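Local coordinates for protein tRNA (guanine-N(1)-)-methyltransferase (Corynebacterium diphtheriae, PDB 7KFF) that probably transfers a methyl group from S-adenosylmethionine to N1 of guanine 37 in tRNA, as a dimeric, knotted SPOUT-family methyltransferase, at residues E170-Q174 with R175-D179. Residues are numbered along the deposited sequence; the frame is centred on the assembly and turned at random.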
ATOM      1  N   GLU A 170     -13.119  12.647   4.522  1.00 17.21           N
ATOM      2  CA  GLU A 170     -13.919  11.461   4.829  1.00 18.65           C
ATOM      3  C   GLU A 170     -14.133  10.576   3.613  1.00 19.54           C
ATOM      4  O   GLU A 170     -14.656   9.462   3.738  1.00 24.03           O
ATOM      5  CB  GLU A 170     -15.278  11.875   5.383  1.00 22.55           C
ATOM      6  CG  GLU A 170     -15.194  12.638   6.695  1.00 28.66           C
ATOM      7  CD  GLU A 170     -14.434  11.876   7.760  1.00 37.31           C
ATOM      8  OE1 GLU A 170     -13.384  12.381   8.220  1.00 38.39           O
ATOM      9  OE2 GLU A 170     -14.892  10.774   8.136  1.00 43.16           O
ATOM     10  N   GLY A 171     -13.731  11.050   2.439  1.00 17.03           N
ATOM     11  CA  GLY A 171     -13.920  10.319   1.209  1.00 16.71           C
ATOM     12  C   GLY A 171     -14.855  11.034   0.263  1.00 15.29           C
ATOM     13  O   GLY A 171     -15.132  12.230   0.409  1.00 17.25           O
ATOM     14  N   ILE A 172     -15.368  10.292  -0.695  1.00 16.15           N
ATOM     15  CA  ILE A 172     -16.193  10.818  -1.771  1.00 14.87           C
ATOM     16  C   ILE A 172     -17.644  10.441  -1.511  1.00 14.72           C
ATOM     17  O   ILE A 172     -17.944   9.306  -1.131  1.00 15.94           O
ATOM     18  CB  ILE A 172     -15.705  10.240  -3.117  1.00 15.27           C
ATOM     19  CG1 ILE A 172     -14.235  10.615  -3.380  1.00 16.10           C
ATOM     20  CG2 ILE A 172     -16.614  10.699  -4.244  1.00 16.17           C
ATOM     21  CD1 ILE A 172     -13.652   9.924  -4.583  1.00 17.93           C
ATOM     22  N   ASP A 173     -18.555  11.388  -1.720  1.00 14.02           N
ATOM     23  CA  ASP A 173     -19.987  11.100  -1.602  1.00 14.80           C
ATOM     24  C   ASP A 173     -20.310   9.824  -2.372  1.00 13.72           C
ATOM     25  O   ASP A 173     -19.976   9.690  -3.553  1.00 14.13           O
ATOM     26  CB  ASP A 173     -20.777  12.276  -2.189  1.00 15.74           C
ATOM     27  CG  ASP A 173     -22.290  12.142  -2.048  1.00 15.33           C
ATOM     28  OD1 ASP A 173     -22.881  11.235  -2.649  1.00 16.75           O
ATOM     29  OD2 ASP A 173     -22.886  13.000  -1.359  1.00 16.07           O
ATOM     30  N   GLN A 174     -20.979   8.886  -1.700  1.00 14.30           N
ATOM     31  CA  GLN A 174     -21.154   7.551  -2.271  1.00 13.95           C
ATOM     32  C   GLN A 174     -21.961   7.570  -3.560  1.00 13.95           C
ATOM     33  O   GLN A 174     -21.823   6.669  -4.396  1.00 14.68           O
ATOM     34  CB  GLN A 174     -21.792   6.624  -1.239  1.00 14.66           C
ATOM     35  CG  GLN A 174     -21.755   5.168  -1.635  1.00 16.61           C
ATOM     36  CD  GLN A 174     -20.353   4.606  -1.646  1.00 17.29           C
ATOM     37  OE1 GLN A 174     -19.498   5.038  -0.875  1.00 18.49           O
ATOM     38  NE2 GLN A 174     -20.113   3.634  -2.522  1.00 20.53           N
ATOM     39  N   ARG A 175     -22.826   8.565  -3.736  1.00 13.87           N
ATOM     40  CA  ARG A 175     -23.613   8.614  -4.963  1.00 14.53           C
ATOM     41  C   ARG A 175     -22.738   8.784  -6.199  1.00 14.87           C
ATOM     42  O   ARG A 175     -23.132   8.368  -7.291  1.00 15.84           O
ATOM     43  CB  ARG A 175     -24.625   9.740  -4.900  1.00 15.18           C
ATOM     44  CG  ARG A 175     -25.671   9.483  -3.834  1.00 15.41           C
ATOM     45  CD  ARG A 175     -26.540  10.726  -3.618  1.00 16.31           C
ATOM     46  NE  ARG A 175     -25.740  11.816  -3.073  1.00 14.90           N
ATOM     47  CZ  ARG A 175     -26.187  13.049  -2.882  1.00 14.76           C
ATOM     48  NH1 ARG A 175     -27.441  13.341  -3.193  1.00 16.02           N
ATOM     49  NH2 ARG A 175     -25.387  13.954  -2.345  1.00 16.33           N
ATOM     50  N   VAL A 176     -21.545   9.372  -6.047  1.00 14.41           N
ATOM     51  CA  VAL A 176     -20.628   9.489  -7.170  1.00 15.06           C
ATOM     52  C   VAL A 176     -20.280   8.111  -7.690  1.00 15.02           C
ATOM     53  O   VAL A 176     -20.228   7.882  -8.907  1.00 15.31           O
ATOM     54  CB  VAL A 176     -19.352  10.239  -6.742  1.00 15.61           C
ATOM     55  CG1 VAL A 176     -18.314  10.151  -7.837  1.00 16.76           C
ATOM     56  CG2 VAL A 176     -19.683  11.681  -6.376  1.00 15.58           C
ATOM     57  N   ILE A 177     -19.982   7.192  -6.761  1.00 15.62           N
ATOM     58  CA  ILE A 177     -19.591   5.826  -7.086  1.00 15.98           C
ATOM     59  C   ILE A 177     -20.737   5.101  -7.767  1.00 15.80           C
ATOM     60  O   ILE A 177     -20.535   4.417  -8.770  1.00 16.53           O
ATOM     61  CB  ILE A 177     -19.137   5.097  -5.812  1.00 18.72           C
ATOM     62  CG1 ILE A 177     -17.758   5.548  -5.347  1.00 24.78           C
ATOM     63  CG2 ILE A 177     -19.046   3.583  -6.058  1.00 21.83           C
ATOM     64  CD1 ILE A 177     -17.658   6.937  -4.908  1.00 26.00           C
ATOM     65  N   GLU A 178     -21.961   5.259  -7.251  1.00 16.25           N
ATOM     66  CA  GLU A 178     -23.089   4.575  -7.871  1.00 18.03           C
ATOM     67  C   GLU A 178     -23.389   5.142  -9.252  1.00 16.84           C
ATOM     68  O   GLU A 178     -23.583   4.391 -10.214  1.00 18.18           O
ATOM     69  CB  GLU A 178     -24.325   4.692  -6.969  1.00 23.42           C
ATOM     70  CG  GLU A 178     -24.125   4.151  -5.551  1.00 33.79           C
ATOM     71  CD  GLU A 178     -23.580   2.723  -5.498  1.00 42.35           C
ATOM     72  OE1 GLU A 178     -23.862   1.917  -6.423  1.00 42.69           O
ATOM     73  OE2 GLU A 178     -22.880   2.404  -4.498  1.00 46.05           O
ATOM     74  N   ASP A 179     -23.444   6.473  -9.365  1.00 15.97           N
ATOM     75  CA  ASP A 179     -23.704   7.093 -10.657  1.00 16.08           C
ATOM     76  C   ASP A 179     -22.626   6.748 -11.680  1.00 15.64           C
ATOM     77  O   ASP A 179     -22.925   6.618 -12.878  1.00 16.43           O
ATOM     78  CB  ASP A 179     -23.793   8.602 -10.486  1.00 17.46           C
ATOM     79  CG  ASP A 179     -24.011   9.314 -11.783  1.00 17.98           C
ATOM     80  OD1 ASP A 179     -25.161   9.318 -12.264  1.00 18.33           O
ATOM     81  OD2 ASP A 179     -23.050   9.909 -12.306  1.00 18.59           O
TER
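Asp173 and Arg175 show how the carboxylate of an N-cap residue can both cap a helix and form a salt bridge, here where helix 174-180 starts in the SPOUT fold, just after the cofactor-pocket residues Glu170 and Gly171. Asp173 OD1 takes the Arg175 backbone N at 2.9 Å on its anti lone pair. With CG anti to the backbone N (chi1 -176°), the carboxylate lies beside its own carbonyl carbon, where OD1 can reach that N-H. Arg175, bent at chi3, grips it side-on: NE reaches OD1 on the syn side at 2.9 Å in a nearly straight bond, and NH2 meets OD2 at 2.9 Å, also syn but well out of the carboxylate plane, the carboxylate and guanidinium planes being 31° apart. Two N-H groups thus converge on OD1. In the second subunit, Thr240 N bonds to OD2 and Pro242 O accepts from Arg175 NH1, tying the cap to the dimer interface.

Backbone bonds continue the turn, Val176 N to Asp173 O (3.0 Å) and Glu178 N to Gln174 O (3.2 Å). Gln174 NE2 donates a hydrogen bond to Glu188 OE2 of strand 185-190.

Apolar contact is made by Ile172, which crosses Val176 at about a right angle; its CG2 lies 3.7 Å from Val176 CB and 4.0 Å from Ile177 CD1.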